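Local structure of glutathione S-transferase (Bombyx mori, 4E8H) at residues L143-D148 / H182-W188; I165-T170 / W188-T192. The protein probably catalyses, as a homodimer, the transfer of glutathione to electrophilic compounds, and binds glutathione in a pocket of its thioredoxin-like domain. All coordinates share one frame; numbering follows the deposited sequence.

Contact 1: L143-D148 / H182-W188; sequences LNTFLD and HENIAKW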
loop_
_atom_site.group_PDB
_atom_site.type_symbol
_atom_site.label_atom_id
_atom_site.label_comp_id
_atom_site.label_asym_id
_atom_site.label_seq_id
_atom_site.Cartn_x
_atom_site.Cartn_y
_atom_site.Cartn_z
ATOM N N LEU B 143 12.167 -1.394 -10.650
ATOM C CA LEU B 143 11.140 -0.964 -11.606
ATOM C C LEU B 143 11.564 -1.257 -13.043
ATOM O O LEU B 143 10.763 -1.745 -13.848
ATOM C CB LEU B 143 10.802 0.523 -11.438
ATOM C CG LEU B 143 9.784 1.152 -12.405
ATOM C CD1 LEU B 143 8.401 0.498 -12.318
ATOM C CD2 LEU B 143 9.682 2.647 -12.159
ATOM N N ASN B 144 12.826 -0.962 -13.355
ATOM C CA ASN B 144 13.379 -1.285 -14.666
ATOM C C ASN B 144 13.271 -2.781 -14.970
ATOM O O ASN B 144 12.946 -3.168 -16.094
ATOM C CB ASN B 144 14.832 -0.820 -14.785
ATOM C CG ASN B 144 15.320 -0.825 -16.220
ATOM O OD1 ASN B 144 14.932 0.026 -17.022
ATOM N ND2 ASN B 144 16.170 -1.789 -16.554
ATOM N N THR B 145 13.534 -3.608 -13.961
ATOM C CA THR B 145 13.411 -5.062 -14.085
ATOM C C THR B 145 11.953 -5.497 -14.261
ATOM O O THR B 145 11.670 -6.390 -15.062
ATOM C CB THR B 145 14.073 -5.790 -12.888
ATOM O OG1 THR B 145 15.449 -5.402 -12.808
ATOM C CG2 THR B 145 13.999 -7.312 -13.041
ATOM N N PHE B 146 11.033 -4.860 -13.532
ATOM C CA PHE B 146 9.602 -5.166 -13.663
ATOM C C PHE B 146 9.142 -4.976 -15.106
ATOM O O PHE B 146 8.245 -5.676 -15.578
ATOM C CB PHE B 146 8.731 -4.296 -12.740
ATOM C CG PHE B 146 8.973 -4.505 -11.260
ATOM C CD1 PHE B 146 9.682 -5.607 -10.783
ATOM C CD2 PHE B 146 8.454 -3.598 -10.340
ATOM C CE1 PHE B 146 9.895 -5.783 -9.417
ATOM C CE2 PHE B 146 8.654 -3.769 -8.974
ATOM C CZ PHE B 146 9.377 -4.863 -8.512
ATOM N N LEU B 147 9.773 -4.029 -15.796
ATOM C CA LEU B 147 9.411 -3.686 -17.168
ATOM C C LEU B 147 10.136 -4.512 -18.240
ATOM O O LEU B 147 9.966 -4.260 -19.437
ATOM C CB LEU B 147 9.602 -2.182 -17.400
ATOM C CG LEU B 147 8.653 -1.270 -16.614
ATOM C CD1 LEU B 147 9.218 0.134 -16.459
ATOM C CD2 LEU B 147 7.266 -1.243 -17.243
ATOM N N ASP B 148 10.926 -5.499 -17.817
ATOM C CA ASP B 148 11.575 -6.420 -18.754
ATOM C C ASP B 148 10.532 -7.283 -19.462
ATOM O O ASP B 148 9.928 -8.171 -18.853
ATOM C CB ASP B 148 12.605 -7.307 -18.042
ATOM C CG ASP B 148 13.253 -8.321 -18.975
ATOM O OD1 ASP B 148 14.120 -7.923 -19.783
ATOM O OD2 ASP B 148 12.903 -9.519 -18.893
ATOM N N HIS B 182 18.303 3.528 -17.713
ATOM C CA HIS B 182 17.304 2.505 -17.401
ATOM C C HIS B 182 16.375 2.433 -18.611
ATOM O O HIS B 182 15.332 3.096 -18.657
ATOM C CB HIS B 182 16.513 2.830 -16.127
ATOM C CG HIS B 182 17.360 2.967 -14.898
ATOM N ND1 HIS B 182 17.407 2.007 -13.909
ATOM C CD2 HIS B 182 18.176 3.967 -14.491
ATOM C CE1 HIS B 182 18.224 2.406 -12.950
ATOM N NE2 HIS B 182 18.705 3.592 -13.279
ATOM N N GLU B 183 16.778 1.631 -19.593
ATOM C CA GLU B 183 16.133 1.622 -20.905
ATOM C C GLU B 183 14.659 1.220 -20.870
ATOM O O GLU B 183 13.855 1.785 -21.614
ATOM C CB GLU B 183 16.917 0.753 -21.894
ATOM C CG GLU B 183 18.322 1.277 -22.193
ATOM C CD GLU B 183 18.980 0.578 -23.369
ATOM O OE1 GLU B 183 18.380 0.555 -24.465
ATOM O OE2 GLU B 183 20.104 0.059 -23.199
ATOM N N ASN B 184 14.305 0.265 -20.012
ATOM C CA ASN B 184 12.903 -0.123 -19.858
ATOM C C ASN B 184 12.050 1.015 -19.309
ATOM O O ASN B 184 10.947 1.252 -19.798
ATOM C CB ASN B 184 12.755 -1.370 -18.980
ATOM C CG ASN B 184 13.409 -2.596 -19.589
ATOM O OD1 ASN B 184 13.482 -2.739 -20.811
ATOM N ND2 ASN B 184 13.887 -3.494 -18.734
ATOM N N ILE B 185 12.570 1.717 -18.303
ATOM C CA ILE B 185 11.878 2.877 -17.738
ATOM C C ILE B 185 11.737 3.975 -18.793
ATOM O O ILE B 185 10.651 4.528 -18.972
ATOM C CB ILE B 185 12.565 3.423 -16.451
ATOM C CG1 ILE B 185 12.555 2.356 -15.348
ATOM C CG2 ILE B 185 11.869 4.703 -15.964
ATOM C CD1 ILE B 185 13.178 2.793 -14.026
ATOM N N ALA B 186 12.828 4.264 -19.503
ATOM C CA ALA B 186 12.836 5.309 -20.528
ATOM C C ALA B 186 11.757 5.102 -21.591
ATOM O O ALA B 186 11.008 6.029 -21.905
ATOM C CB ALA B 186 14.216 5.419 -21.176
ATOM N N LYS B 187 11.675 3.884 -22.128
ATOM C CA LYS B 187 10.701 3.548 -23.171
ATOM C C LYS B 187 9.279 3.518 -22.617
ATOM O O LYS B 187 8.346 4.003 -23.261
ATOM C CB LYS B 187 11.040 2.203 -23.823
ATOM C CG LYS B 187 12.340 2.194 -24.615
ATOM C CD LYS B 187 12.758 0.773 -24.967
ATOM C CE LYS B 187 14.227 0.711 -25.360
ATOM N NZ LYS B 187 14.699 -0.690 -25.545
ATOM N N TRP B 188 9.127 2.942 -21.426
ATOM C CA TRP B 188 7.842 2.900 -20.732
ATOM C C TRP B 188 7.314 4.301 -20.443
ATOM O O TRP B 188 6.113 4.545 -20.553
ATOM C CB TRP B 188 7.959 2.102 -19.429
ATOM C CG TRP B 188 6.820 2.318 -18.468
ATOM C CD1 TRP B 188 5.651 1.618 -18.413
ATOM C CD2 TRP B 188 6.748 3.301 -17.424
ATOM N NE1 TRP B 188 4.854 2.099 -17.402
ATOM C CE2 TRP B 188 5.502 3.133 -16.778
ATOM C CE3 TRP B 188 7.615 4.306 -16.971
ATOM C CZ2 TRP B 188 5.099 3.933 -15.705
ATOM C CZ3 TRP B 188 7.211 5.105 -15.904
ATOM C CH2 TRP B 188 5.964 4.910 -15.283
#
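Asn144 pushes its amide into the first turn of helix 183-196, and Asn184 answers by reaching back to the last turn of helix 130-146. The Asn144 side chain leaves with CG anti to its own N (chi1 -166°), which carries OD1 in over the backbone just after His182, the N-cap residue. There Asn144 OD1 accepts a hydrogen bond from Ile185 N at 3.2 Å, and Asn184 N lies 3.1 Å from it. At this N-terminal helix end the partly positive backbone amides would probably polarise the Asn144 carbonyl and strengthen the bond. In return Asn184 ND2 donates to Asn144 O at 2.8 Å, coming from 35° above the carbonyl plane, while the acceptor lies close to the plane of the Asn184 amide. The two amide planes are nearly parallel, 18° apart, although the side chains cross at about a right angle.

Next to this polar pair, toward Trp188, the contact becomes apolar. Leu147 is the bump, filling the hollow that Asn184, Ile185 and Trp188 line along one turn of helix 183-196, its CB 3.6 Å from Asn184 CB. Its two methyls meet Trp188 differently: Leu147 CD1, which also packs on Ile185 CA, makes an off-centre CH-pi contact with one face of the Trp188 five-membered ring, 4.2 Å from its centroid, while Leu147 CD2 comes in obliquely, 3.5 Å from Trp188 CD1. Ile185 fills the hollow between Leu143 and Asn144, its CD1 4.0 Å from Leu143 CD2.

The contact joins the end of helix 130-146 and the turn after it to the beginning of helix 183-196 in the all-helical domain. From the following loop Val153 touches Leu143, Leu147 and Trp188; Leu140, a turn earlier, touches His182 and Ile185; helix 160-174 packs against Leu143 and Trp188.

Contact 2: I165-T170 / W188-T192; sequences IVVTIT and WFERT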
loop_
_atom_site.group_PDB
_atom_site.type_symbol
_atom_site.label_atom_id
_atom_site.label_comp_id
_atom_site.label_asym_id
_atom_site.label_seq_id
_atom_site.Cartn_x
_atom_site.Cartn_y
_atom_site.Cartn_z
ATOM N N ILE B 165 2.657 5.373 -10.510
ATOM C CA ILE B 165 4.110 5.279 -10.654
ATOM C C ILE B 165 4.653 6.409 -11.547
ATOM O O ILE B 165 5.689 7.004 -11.233
ATOM C CB ILE B 165 4.548 3.862 -11.142
ATOM C CG1 ILE B 165 4.373 2.842 -10.006
ATOM C CG2 ILE B 165 5.996 3.867 -11.641
ATOM C CD1 ILE B 165 4.440 1.376 -10.434
ATOM N N VAL B 166 3.936 6.720 -12.629
ATOM C CA VAL B 166 4.371 7.759 -13.577
ATOM C C VAL B 166 4.477 9.158 -12.947
ATOM O O VAL B 166 5.280 9.977 -13.396
ATOM C CB VAL B 166 3.519 7.772 -14.891
ATOM C CG1 VAL B 166 2.285 8.661 -14.764
ATOM C CG2 VAL B 166 4.368 8.205 -16.082
ATOM N N VAL B 167 3.683 9.419 -11.907
ATOM C CA VAL B 167 3.767 10.685 -11.174
ATOM C C VAL B 167 5.180 10.884 -10.610
ATOM O O VAL B 167 5.759 11.967 -10.733
ATOM C CB VAL B 167 2.703 10.778 -10.043
ATOM C CG1 VAL B 167 2.924 12.024 -9.192
ATOM C CG2 VAL B 167 1.295 10.789 -10.628
ATOM N N THR B 168 5.725 9.824 -10.018
ATOM C CA THR B 168 7.061 9.843 -9.426
ATOM C C THR B 168 8.147 10.038 -10.479
ATOM O O THR B 168 9.108 10.786 -10.266
ATOM C CB THR B 168 7.308 8.555 -8.605
ATOM O OG1 THR B 168 6.469 8.574 -7.447
ATOM C CG2 THR B 168 8.764 8.442 -8.155
ATOM N N ILE B 169 7.984 9.364 -11.612
ATOM C CA ILE B 169 8.932 9.471 -12.714
ATOM C C ILE B 169 8.852 10.868 -13.332
ATOM O O ILE B 169 9.883 11.448 -13.689
ATOM C CB ILE B 169 8.729 8.336 -13.759
ATOM C CG1 ILE B 169 8.834 6.953 -13.087
ATOM C CG2 ILE B 169 9.724 8.454 -14.913
ATOM C CD1 ILE B 169 10.127 6.701 -12.292
ATOM N N THR B 170 7.640 11.415 -13.426
ATOM C CA THR B 170 7.454 12.800 -13.863
ATOM C C THR B 170 8.173 13.775 -12.922
ATOM O O THR B 170 8.859 14.689 -13.388
ATOM C CB THR B 170 5.956 13.177 -13.992
ATOM O OG1 THR B 170 5.319 12.297 -14.929
ATOM C CG2 THR B 170 5.790 14.618 -14.481
ATOM N N TRP B 188 9.127 2.942 -21.426
ATOM C CA TRP B 188 7.842 2.900 -20.732
ATOM C C TRP B 188 7.314 4.301 -20.443
ATOM O O TRP B 188 6.113 4.545 -20.553
ATOM C CB TRP B 188 7.959 2.102 -19.429
ATOM C CG TRP B 188 6.820 2.318 -18.468
ATOM C CD1 TRP B 188 5.651 1.618 -18.413
ATOM C CD2 TRP B 188 6.748 3.301 -17.424
ATOM N NE1 TRP B 188 4.854 2.099 -17.402
ATOM C CE2 TRP B 188 5.502 3.133 -16.778
ATOM C CE3 TRP B 188 7.615 4.306 -16.971
ATOM C CZ2 TRP B 188 5.099 3.933 -15.705
ATOM C CZ3 TRP B 188 7.211 5.105 -15.904
ATOM C CH2 TRP B 188 5.964 4.910 -15.283
ATOM N N PHE B 189 8.210 5.210 -20.066
ATOM C CA PHE B 189 7.820 6.580 -19.725
ATOM C C PHE B 189 7.292 7.330 -20.951
ATOM O O PHE B 189 6.278 8.027 -20.864
ATOM C CB PHE B 189 8.985 7.319 -19.045
ATOM C CG PHE B 189 8.668 8.734 -18.613
ATOM C CD1 PHE B 189 7.547 9.023 -17.835
ATOM C CD2 PHE B 189 9.526 9.776 -18.958
ATOM C CE1 PHE B 189 7.274 10.337 -17.431
ATOM C CE2 PHE B 189 9.265 11.089 -18.559
ATOM C CZ PHE B 189 8.136 11.371 -17.796
ATOM N N GLU B 190 7.963 7.165 -22.090
ATOM C CA GLU B 190 7.515 7.783 -23.340
ATOM C C GLU B 190 6.174 7.199 -23.772
ATOM O O GLU B 190 5.285 7.925 -24.218
ATOM C CB GLU B 190 8.561 7.619 -24.449
ATOM C CG GLU B 190 9.900 8.315 -24.175
ATOM C CD GLU B 190 9.764 9.810 -23.907
ATOM O OE1 GLU B 190 9.042 10.494 -24.666
ATOM O OE2 GLU B 190 10.388 10.301 -22.940
ATOM N N ARG B 191 6.036 5.884 -23.608
ATOM C CA ARG B 191 4.809 5.155 -23.921
ATOM C C ARG B 191 3.611 5.635 -23.092
ATOM O O ARG B 191 2.534 5.876 -23.637
ATOM C CB ARG B 191 5.042 3.658 -23.697
ATOM C CG ARG B 191 3.944 2.738 -24.213
ATOM C CD ARG B 191 4.308 1.266 -24.009
ATOM N NE ARG B 191 5.553 0.898 -24.688
ATOM C CZ ARG B 191 6.669 0.508 -24.074
ATOM N NH1 ARG B 191 6.721 0.412 -22.751
ATOM N NH2 ARG B 191 7.741 0.201 -24.792
ATOM N N THR B 192 3.814 5.776 -21.782
ATOM C CA THR B 192 2.736 6.102 -20.843
ATOM C C THR B 192 2.301 7.567 -20.957
ATOM O O THR B 192 1.107 7.871 -20.870
ATOM C CB THR B 192 3.127 5.725 -19.391
ATOM O OG1 THR B 192 3.507 4.343 -19.346
ATOM C CG2 THR B 192 1.974 5.956 -18.417
#
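Val166 sends CG2 between two aromatic rings of helix 183-196, 3.7 Å from Trp188 CH2 and at the edge of the Phe189 ring. Trp188 here offers the far end of its six-membered ring: Ile169 CG1 meets its edge, 3.7 Å from CZ3, and Ile165 CG2 approaches CH2 obliquely. Phe189 swings toward helix 160-174 because its CG stands anti to the backbone N (chi1 -178°), and this slips the ring beneath Ile169, whose CG2 rests over one face, 3.9 Å from the centroid and 19° off the normal. Thr170 OG1 lies at the edge of the same ring and is hydrogen-bonded to Asp205 and Tyr201 of helix 201-213. An alanine in place of Phe189 would remove the ring and is likely to strip Ile169 CG2 of the face it rests on and leave Val166 CG2 with Trp188 alone, opening a gap between the helices. Thr192 OG1 turns back along its own helix to bond Trp188 O at 2.9 Å, leaving its CG2 to touch Val166.

The short segments cross at -112°, with axes 11.0 Å apart, a spacing filled by large side chains. This is buried helix-helix packing in the C-terminal, all-helical domain of the glutathione transferase fold.

How the contacts relate
The centres of contacts 1 and 2 lie 10 Å apart on the same side of the chain's centre, both in the C-terminal helical domain. Helix 183-196 is common to both: its first turns face the end of helix 130-146, and the turn that follows faces helix 160-174. Along the chain the four segments alternate, 143-148, 165-170, 182-188 and 188-192, so a late helix is packed against the two helices that precede it. Trp188 belongs to both contacts, and its NE1 is hydrogen-bonded to Asp162 at the start of helix 160-174. Leu143 CD2 closes the triangle directly, 3.9 Å from Ile165 CG2. The apolar part of contact 1 thus runs into contact 2, from a partly exposed asparagine pair to a buried interior.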